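PDB 5DLL: aminopeptidase N from Francisella tularensis subsp. tularensis, which probably acts as a zinc-dependent aminopeptidase that releases N-terminal amino acids, preferably alanine, from intracellular peptides during protein turnover. Local coordinates for residues Asp324-Ser329 and Asn385-Val390; Ser373-Pro378 and Thr484-Glu489. All coordinates share one frame; numbering follows the deposited sequence.

How the interactions relate
Along the chain the four segments come in the order 324-329, 373-378, 385-390, 484-489, so the contacts cross. Interaction 1 closes a loop of 55 intervening residues, mostly helical, bringing the start of helix 328-346 against the turn before helix 390-423, inside the catalytic domain. Interaction 2 starts within that loop, at the linker after helix 349-369, and closes a longer one by reaching the connection between strands 472-480 and 495-502 of the Ig-like domain. The two centres lie about 14 Å apart. They touch directly: T389 OG1 is 2.9 Å from H374 NE2, a probable hydrogen bond, and F326 packs against P378 and R377.

Interaction 1: residues Asp324-Ser329 and Asn385-Val390; sequences DWFQLS and NNFYTV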
ATOM      1  N   ASP A 324     -19.424   3.382   9.179  1.00 42.01           N
ATOM      2  CA  ASP A 324     -18.821   4.685   9.429  1.00 43.34           C
ATOM      3  C   ASP A 324     -17.331   4.624   9.086  1.00 43.21           C
ATOM      4  O   ASP A 324     -16.817   3.558   8.759  1.00 43.01           O
ATOM      5  CB  ASP A 324     -19.038   5.092  10.889  1.00 47.22           C
ATOM      6  CG  ASP A 324     -18.495   4.066  11.870  1.00 50.37           C
ATOM      7  OD1 ASP A 324     -17.273   3.798  11.837  1.00 50.02           O
ATOM      8  OD2 ASP A 324     -19.287   3.529  12.675  1.00 46.47           O
ATOM      9  N   TRP A 325     -16.637   5.754   9.176  1.00 44.49           N
ATOM     10  CA  TRP A 325     -15.229   5.818   8.768  1.00 45.51           C
ATOM     11  C   TRP A 325     -14.232   5.336   9.833  1.00 45.26           C
ATOM     12  O   TRP A 325     -13.029   5.321   9.578  1.00 50.87           O
ATOM     13  CB  TRP A 325     -14.875   7.236   8.315  1.00 49.11           C
ATOM     14  CG  TRP A 325     -15.707   7.697   7.155  1.00 49.87           C
ATOM     15  CD1 TRP A 325     -16.671   8.666   7.168  1.00 44.16           C
ATOM     16  CD2 TRP A 325     -15.662   7.191   5.815  1.00 44.72           C
ATOM     17  NE1 TRP A 325     -17.221   8.801   5.914  1.00 46.08           N
ATOM     18  CE2 TRP A 325     -16.621   7.907   5.066  1.00 46.11           C
ATOM     19  CE3 TRP A 325     -14.902   6.206   5.176  1.00 42.45           C
ATOM     20  CZ2 TRP A 325     -16.838   7.668   3.707  1.00 47.19           C
ATOM     21  CZ3 TRP A 325     -15.117   5.968   3.824  1.00 44.71           C
ATOM     22  CH2 TRP A 325     -16.079   6.695   3.104  1.00 45.04           C
ATOM     23  N   PHE A 326     -14.720   4.944  11.012  1.00 44.24           N
ATOM     24  CA  PHE A 326     -13.876   4.266  12.017  1.00 48.83           C
ATOM     25  C   PHE A 326     -13.683   2.805  11.602  1.00 42.96           C
ATOM     26  O   PHE A 326     -12.716   2.139  11.988  1.00 39.95           O
ATOM     27  CB  PHE A 326     -14.514   4.315  13.414  1.00 48.71           C
ATOM     28  CG  PHE A 326     -14.770   5.707  13.927  1.00 48.53           C
ATOM     29  CD1 PHE A 326     -15.979   6.348  13.678  1.00 49.96           C
ATOM     30  CD2 PHE A 326     -13.809   6.371  14.677  1.00 50.54           C
ATOM     31  CE1 PHE A 326     -16.220   7.626  14.158  1.00 48.61           C
ATOM     32  CE2 PHE A 326     -14.042   7.648  15.163  1.00 49.27           C
ATOM     33  CZ  PHE A 326     -15.251   8.277  14.903  1.00 51.55           C
ATOM     34  N   GLN A 327     -14.625   2.338  10.788  1.00 41.18           N
ATOM     35  CA  GLN A 327     -14.679   0.977  10.290  1.00 41.79           C
ATOM     36  C   GLN A 327     -13.817   0.773   9.029  1.00 41.65           C
ATOM     37  O   GLN A 327     -14.059  -0.147   8.246  1.00 43.90           O
ATOM     38  CB  GLN A 327     -16.153   0.632  10.003  1.00 45.49           C
ATOM     39  CG  GLN A 327     -16.820  -0.312  10.993  1.00 48.85           C
ATOM     40  CD  GLN A 327     -16.749   0.120  12.449  1.00 48.12           C
ATOM     41  OE1 GLN A 327     -16.250  -0.615  13.304  1.00 58.92           O
ATOM     42  NE2 GLN A 327     -17.269   1.296  12.741  1.00 45.88           N
ATOM     43  N   LEU A 328     -12.791   1.600   8.860  1.00 46.66           N
ATOM     44  CA  LEU A 328     -11.992   1.624   7.634  1.00 45.48           C
ATOM     45  C   LEU A 328     -10.969   0.483   7.578  1.00 47.53           C
ATOM     46  O   LEU A 328     -10.510   0.111   6.496  1.00 61.77           O
ATOM     47  CB  LEU A 328     -11.293   2.984   7.503  1.00 47.88           C
ATOM     48  CG  LEU A 328     -11.165   3.627   6.118  1.00 48.79           C
ATOM     49  CD1 LEU A 328     -12.457   3.559   5.320  1.00 53.16           C
ATOM     50  CD2 LEU A 328     -10.732   5.073   6.281  1.00 51.12           C
ATOM     51  N   SER A 329     -10.620  -0.076   8.738  1.00 51.37           N
ATOM     52  CA  SER A 329      -9.761  -1.271   8.809  1.00 47.70           C
ATOM     53  C   SER A 329     -10.452  -2.541   8.289  1.00 48.95           C
ATOM     54  O   SER A 329      -9.796  -3.567   8.097  1.00 48.46           O
ATOM     55  CB  SER A 329      -9.289  -1.507  10.246  1.00 46.83           C
ATOM     56  OG  SER A 329     -10.383  -1.783  11.106  1.00 50.76           O
ATOM     57  N   ASN A 385      -7.663  12.205   7.480  1.00 67.31           N
ATOM     58  CA  ASN A 385      -6.263  11.775   7.354  1.00 66.82           C
ATOM     59  C   ASN A 385      -5.725  11.021   8.574  1.00 62.76           C
ATOM     60  O   ASN A 385      -4.688  10.365   8.480  1.00 60.84           O
ATOM     61  CB  ASN A 385      -5.358  12.977   7.057  1.00 79.66           C
ATOM     62  CG  ASN A 385      -5.630  13.590   5.696  1.00 91.98           C
ATOM     63  OD1 ASN A 385      -5.543  12.914   4.670  1.00106.63           O
ATOM     64  ND2 ASN A 385      -5.959  14.877   5.681  1.00 92.27           N
ATOM     65  N   ASN A 386      -6.418  11.126   9.710  1.00 67.75           N
ATOM     66  CA  ASN A 386      -6.095  10.338  10.905  1.00 62.20           C
ATOM     67  C   ASN A 386      -6.244   8.832  10.664  1.00 57.62           C
ATOM     68  O   ASN A 386      -5.549   8.026  11.283  1.00 61.10           O
ATOM     69  CB  ASN A 386      -6.988  10.746  12.088  1.00 72.69           C
ATOM     70  CG  ASN A 386      -6.763  12.183  12.542  1.00 69.60           C
ATOM     71  OD1 ASN A 386      -6.223  13.006  11.802  1.00 65.08           O
ATOM     72  ND2 ASN A 386      -7.185  12.489  13.765  1.00 61.27           N
ATOM     73  N   PHE A 387      -7.160   8.464   9.767  1.00 56.49           N
ATOM     74  CA  PHE A 387      -7.416   7.063   9.432  1.00 52.05           C
ATOM     75  C   PHE A 387      -6.477   6.481   8.371  1.00 47.34           C
ATOM     76  O   PHE A 387      -6.285   5.268   8.323  1.00 45.23           O
ATOM     77  CB  PHE A 387      -8.858   6.889   8.949  1.00 54.30           C
ATOM     78  CG  PHE A 387      -9.897   7.146  10.006  1.00 54.31           C
ATOM     79  CD1 PHE A 387      -9.876   6.444  11.206  1.00 51.38           C
ATOM     80  CD2 PHE A 387     -10.915   8.065   9.788  1.00 50.92           C
ATOM     81  CE1 PHE A 387     -10.836   6.669  12.174  1.00 51.90           C
ATOM     82  CE2 PHE A 387     -11.881   8.289  10.750  1.00 53.63           C
ATOM     83  CZ  PHE A 387     -11.841   7.591  11.945  1.00 57.56           C
ATOM     84  N   TYR A 388      -5.914   7.328   7.514  1.00 43.09           N
ATOM     85  CA  TYR A 388      -5.066   6.855   6.414  1.00 41.07           C
ATOM     86  C   TYR A 388      -3.640   6.580   6.897  1.00 41.15           C
ATOM     87  O   TYR A 388      -2.715   7.338   6.607  1.00 44.48           O
ATOM     88  CB  TYR A 388      -5.083   7.858   5.251  1.00 42.99           C
ATOM     89  CG  TYR A 388      -6.478   8.228   4.762  1.00 48.90           C
ATOM     90  CD1 TYR A 388      -7.547   7.336   4.880  1.00 50.62           C
ATOM     91  CD2 TYR A 388      -6.726   9.462   4.161  1.00 50.86           C
ATOM     92  CE1 TYR A 388      -8.814   7.667   4.433  1.00 53.53           C
ATOM     93  CE2 TYR A 388      -7.997   9.798   3.709  1.00 57.54           C
ATOM     94  CZ  TYR A 388      -9.035   8.890   3.848  1.00 56.96           C
ATOM     95  OH  TYR A 388     -10.303   9.186   3.410  1.00 64.05           O
ATOM     96  N   THR A 389      -3.487   5.478   7.628  1.00 40.77           N
ATOM     97  CA  THR A 389      -2.227   5.110   8.273  1.00 41.16           C
ATOM     98  C   THR A 389      -1.931   3.634   8.070  1.00 41.76           C
ATOM     99  O   THR A 389      -2.838   2.841   7.808  1.00 46.73           O
ATOM    100  CB  THR A 389      -2.291   5.356   9.791  1.00 44.32           C
ATOM    101  OG1 THR A 389      -3.398   4.637  10.350  1.00 48.45           O
ATOM    102  CG2 THR A 389      -2.454   6.832  10.092  1.00 42.91           C
ATOM    103  N   VAL A 390      -0.656   3.271   8.203  1.00 40.20           N
ATOM    104  CA  VAL A 390      -0.235   1.869   8.104  1.00 37.81           C
ATOM    105  C   VAL A 390      -0.866   0.984   9.186  1.00 38.20           C
ATOM    106  O   VAL A 390      -1.160  -0.183   8.945  1.00 39.11           O
ATOM    107  CB  VAL A 390       1.306   1.711   8.111  1.00 39.53           C
ATOM    108  CG1 VAL A 390       1.903   2.347   6.866  1.00 43.50           C
ATOM    109  CG2 VAL A 390       1.933   2.310   9.364  1.00 41.70           C
TER
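F387 and F326 both carry CG anti to the carbonyl carbon and beside the backbone N (chi1 -66° and -59°), and with these torsions the F387 ring reaches across to 324-329 while F326, although its CB points away, still offers its ring. The two form an offset edge-to-face pair, with the edge of F387 toward the face of F326, ring planes at 81° and centroids 5.4 Å apart. Between the two rings the nearest atoms are F387 CZ and F326 CD2, 3.6 Å apart. One face of F387 is met by the backbone: W325 O stands 3.3 Å above the ring plane, over its centre. The CB of W325 lies 4.0 Å from F387 CE2, whereas its indole leads away and meets Y197 edge-to-face.

L328 packs near the base of the F387 side chain. Its CD2 methyl touches F387 CB at 3.7 Å and also approaches the edge of the Y388 ring, 3.7 Å from CE1. Leucine suits this buried apolar place, where CD2 lies between F387 CB and the Y388 ring edge. Phenylalanine suits position 387 as a buried, flat, apolar ring that turns an edge to F326 and has L328 and Y381 packed against it. Y381 also meets F326.

F326 sits in an Asx turn: its N donates to D324 OD1, 2.9 Å away, through the anti lone pair of the carboxylate oxygen. Q327 follows as N-cap of helix 328-346. That helix carries E332, a zinc ligand together with H309 and H313, and the side chain of L328 lies about 8 Å from the zinc ion. The contact packs the start of this helix against the turn before helix 390-423, close to but not touching the HExxH-plus-glutamate zinc site characteristic of the M1 aminopeptidases.

Interaction 2: residues Ser373-Pro378 and Thr484-Glu489; sequences SHPIRP and TADQKE
S373 meets D486 through the single hydrogen bond that joins these two segments: S373 OG donates to D486 OD1 over 2.8 Å. Both side chains hold their first torsion near +60° (61° in S373), which places the hydroxyl and the carboxylate each between their own backbone N and carbonyl carbon. The hydroxyl comes from above the carboxylate plane, 42° out of it. A short hydroxyl suits position 373, where it also packs at 3.6 Å against T484 CB.

D486 is the natural acceptor here because its two oxygens can do different work. OD1 lies 2.7 Å from T484 OG1 and has a weak bond with S455 OG. OD2 lies against the backbone, 3.7 Å from H374 CA and 3.8 Å from P375 CD. P375, with no backbone N-H to give, meets OD2 with its CD. Within 484-489 the backbone bond from T484 N to Q487 O, 2.9 Å, closes the turn in which D486 lies.

H374 has its CB pointing away from 484-489; its ND1 is bonded to M372 O, and its ring packs on T391 and V392 of helix 390-423. The contact lies at the surface, where the linker between helix 349-369 and strand 380-381 meets the loop joining strands 472-480 and 495-502 of the Ig-like domain.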
ATOM      1  N   SER A 373       0.415   6.868  18.071  1.00 55.51           N
ATOM      2  CA  SER A 373      -0.089   5.500  18.209  1.00 52.27           C
ATOM      3  C   SER A 373      -1.610   5.444  18.338  1.00 50.06           C
ATOM      4  O   SER A 373      -2.215   6.287  18.998  1.00 53.05           O
ATOM      5  CB  SER A 373       0.541   4.825  19.427  1.00 51.92           C
ATOM      6  OG  SER A 373       0.210   5.520  20.617  1.00 56.23           O
ATOM      7  N   HIS A 374      -2.215   4.444  17.701  1.00 49.14           N
ATOM      8  CA  HIS A 374      -3.663   4.255  17.755  1.00 50.15           C
ATOM      9  C   HIS A 374      -4.062   2.811  17.439  1.00 46.50           C
ATOM     10  O   HIS A 374      -3.249   2.049  16.910  1.00 47.56           O
ATOM     11  CB  HIS A 374      -4.381   5.236  16.806  1.00 49.94           C
ATOM     12  CG  HIS A 374      -3.951   5.139  15.372  1.00 42.62           C
ATOM     13  ND1 HIS A 374      -2.766   5.672  14.913  1.00 42.22           N
ATOM     14  CD2 HIS A 374      -4.564   4.602  14.291  1.00 42.58           C
ATOM     15  CE1 HIS A 374      -2.659   5.452  13.614  1.00 40.78           C
ATOM     16  NE2 HIS A 374      -3.738   4.805  13.212  1.00 41.86           N
ATOM     17  N   PRO A 375      -5.307   2.424  17.785  1.00 46.25           N
ATOM     18  CA  PRO A 375      -5.799   1.109  17.375  1.00 44.89           C
ATOM     19  C   PRO A 375      -6.228   1.132  15.911  1.00 48.38           C
ATOM     20  O   PRO A 375      -6.342   2.208  15.319  1.00 51.38           O
ATOM     21  CB  PRO A 375      -7.017   0.870  18.291  1.00 43.40           C
ATOM     22  CG  PRO A 375      -7.117   2.060  19.197  1.00 43.27           C
ATOM     23  CD  PRO A 375      -6.324   3.158  18.561  1.00 43.14           C
ATOM     24  N   ILE A 376      -6.470  -0.038  15.331  1.00 50.65           N
ATOM     25  CA  ILE A 376      -6.920  -0.109  13.936  1.00 49.21           C
ATOM     26  C   ILE A 376      -8.354   0.425  13.781  1.00 46.68           C
ATOM     27  O   ILE A 376      -8.738   0.890  12.697  1.00 42.25           O
ATOM     28  CB  ILE A 376      -6.764  -1.530  13.339  1.00 42.37           C
ATOM     29  CG1 ILE A 376      -7.691  -2.541  14.028  1.00 40.28           C
ATOM     30  CG2 ILE A 376      -5.308  -1.973  13.428  1.00 43.53           C
ATOM     31  CD1 ILE A 376      -7.748  -3.890  13.338  1.00 38.12           C
ATOM     32  N   ARG A 377      -9.133   0.350  14.864  1.00 48.13           N
ATOM     33  CA  ARG A 377     -10.416   1.047  14.956  1.00 50.82           C
ATOM     34  C   ARG A 377     -10.354   2.051  16.114  1.00 53.40           C
ATOM     35  O   ARG A 377     -10.627   1.696  17.270  1.00 47.84           O
ATOM     36  CB  ARG A 377     -11.570   0.063  15.154  1.00 47.08           C
ATOM     37  CG  ARG A 377     -12.945   0.721  15.134  1.00 51.47           C
ATOM     38  CD  ARG A 377     -14.039  -0.252  15.528  1.00 56.57           C
ATOM     39  NE  ARG A 377     -13.776  -0.832  16.841  1.00 63.56           N
ATOM     40  CZ  ARG A 377     -14.330  -1.947  17.311  1.00 61.34           C
ATOM     41  NH1 ARG A 377     -15.214  -2.634  16.588  1.00 61.97           N
ATOM     42  NH2 ARG A 377     -13.990  -2.378  18.523  1.00 52.84           N
ATOM     43  N   PRO A 378      -9.979   3.311  15.806  1.00 53.36           N
ATOM     44  CA  PRO A 378      -9.938   4.372  16.817  1.00 51.19           C
ATOM     45  C   PRO A 378     -11.310   4.669  17.427  1.00 57.20           C
ATOM     46  O   PRO A 378     -12.336   4.335  16.828  1.00 54.60           O
ATOM     47  CB  PRO A 378      -9.432   5.591  16.033  1.00 50.61           C
ATOM     48  CG  PRO A 378      -8.735   5.033  14.842  1.00 48.36           C
ATOM     49  CD  PRO A 378      -9.485   3.784  14.497  1.00 49.75           C
ATOM     50  N   THR A 484       0.644   3.066  26.027  1.00 80.12           N
ATOM     51  CA  THR A 484       0.909   4.030  24.953  1.00 78.66           C
ATOM     52  C   THR A 484       0.317   5.397  25.302  1.00 81.62           C
ATOM     53  O   THR A 484      -0.362   5.555  26.321  1.00 81.76           O
ATOM     54  CB  THR A 484       0.312   3.557  23.611  1.00 72.76           C
ATOM     55  OG1 THR A 484      -1.056   3.176  23.798  1.00 72.37           O
ATOM     56  CG2 THR A 484       1.089   2.378  23.065  1.00 69.19           C
ATOM     57  N   ALA A 485       0.584   6.384  24.450  1.00 81.03           N
ATOM     58  CA  ALA A 485       0.058   7.733  24.639  1.00 85.93           C
ATOM     59  C   ALA A 485      -1.477   7.764  24.618  1.00 91.27           C
ATOM     60  O   ALA A 485      -2.100   8.451  25.436  1.00 92.55           O
ATOM     61  CB  ALA A 485       0.623   8.667  23.577  1.00 82.46           C
ATOM     62  N   ASP A 486      -2.077   7.013  23.693  1.00 85.82           N
ATOM     63  CA  ASP A 486      -3.538   6.991  23.527  1.00 83.26           C
ATOM     64  C   ASP A 486      -4.274   6.219  24.633  1.00 82.39           C
ATOM     65  O   ASP A 486      -5.397   6.574  25.002  1.00 80.91           O
ATOM     66  CB  ASP A 486      -3.929   6.455  22.140  1.00 79.79           C
ATOM     67  CG  ASP A 486      -3.370   5.068  21.861  1.00 79.04           C
ATOM     68  OD1 ASP A 486      -2.146   4.866  22.020  1.00 77.65           O
ATOM     69  OD2 ASP A 486      -4.156   4.184  21.467  1.00 76.28           O
ATOM     70  N   GLN A 487      -3.644   5.167  25.155  1.00 80.77           N
ATOM     71  CA  GLN A 487      -4.190   4.432  26.298  1.00 85.00           C
ATOM     72  C   GLN A 487      -3.117   3.610  27.009  1.00 86.86           C
ATOM     73  O   GLN A 487      -2.223   3.054  26.370  1.00 84.01           O
ATOM     74  CB  GLN A 487      -5.339   3.519  25.863  1.00 83.62           C
ATOM     75  CG  GLN A 487      -5.034   2.653  24.652  1.00 81.09           C
ATOM     76  CD  GLN A 487      -5.887   1.400  24.583  1.00 78.82           C
ATOM     77  OE1 GLN A 487      -5.454   0.374  24.063  1.00 78.24           O
ATOM     78  NE2 GLN A 487      -7.101   1.476  25.111  1.00 81.92           N
ATOM     79  N   LYS A 488      -3.225   3.538  28.335  1.00 92.68           N
ATOM     80  CA  LYS A 488      -2.261   2.811  29.169  1.00 97.92           C
ATOM     81  C   LYS A 488      -2.779   1.461  29.687  1.00 96.72           C
ATOM     82  O   LYS A 488      -1.985   0.595  30.067  1.00 93.00           O
ATOM     83  CB  LYS A 488      -1.812   3.709  30.328  1.00105.68           C
ATOM     84  CG  LYS A 488      -0.855   4.809  29.881  1.00112.97           C
ATOM     85  CD  LYS A 488      -1.289   6.200  30.316  1.00116.86           C
ATOM     86  CE  LYS A 488      -0.581   7.271  29.500  1.00113.40           C
ATOM     87  NZ  LYS A 488      -1.066   8.640  29.827  1.00119.27           N
ATOM     88  N   GLU A 489      -4.100   1.289  29.693  1.00 98.51           N
ATOM     89  CA  GLU A 489      -4.732   0.019  30.068  1.00 98.44           C
ATOM     90  C   GLU A 489      -4.625  -1.007  28.928  1.00 90.38           C
ATOM     91  O   GLU A 489      -4.973  -0.704  27.783  1.00 93.80           O
ATOM     92  CB  GLU A 489      -6.201   0.237  30.480  1.00110.40           C
ATOM     93  CG  GLU A 489      -7.158   0.763  29.399  1.00119.50           C
ATOM     94  CD  GLU A 489      -7.191   2.283  29.274  1.00115.98           C
ATOM     95  OE1 GLU A 489      -8.261   2.828  28.925  1.00102.17           O
ATOM     96  OE2 GLU A 489      -6.155   2.938  29.516  1.00121.09           O
TER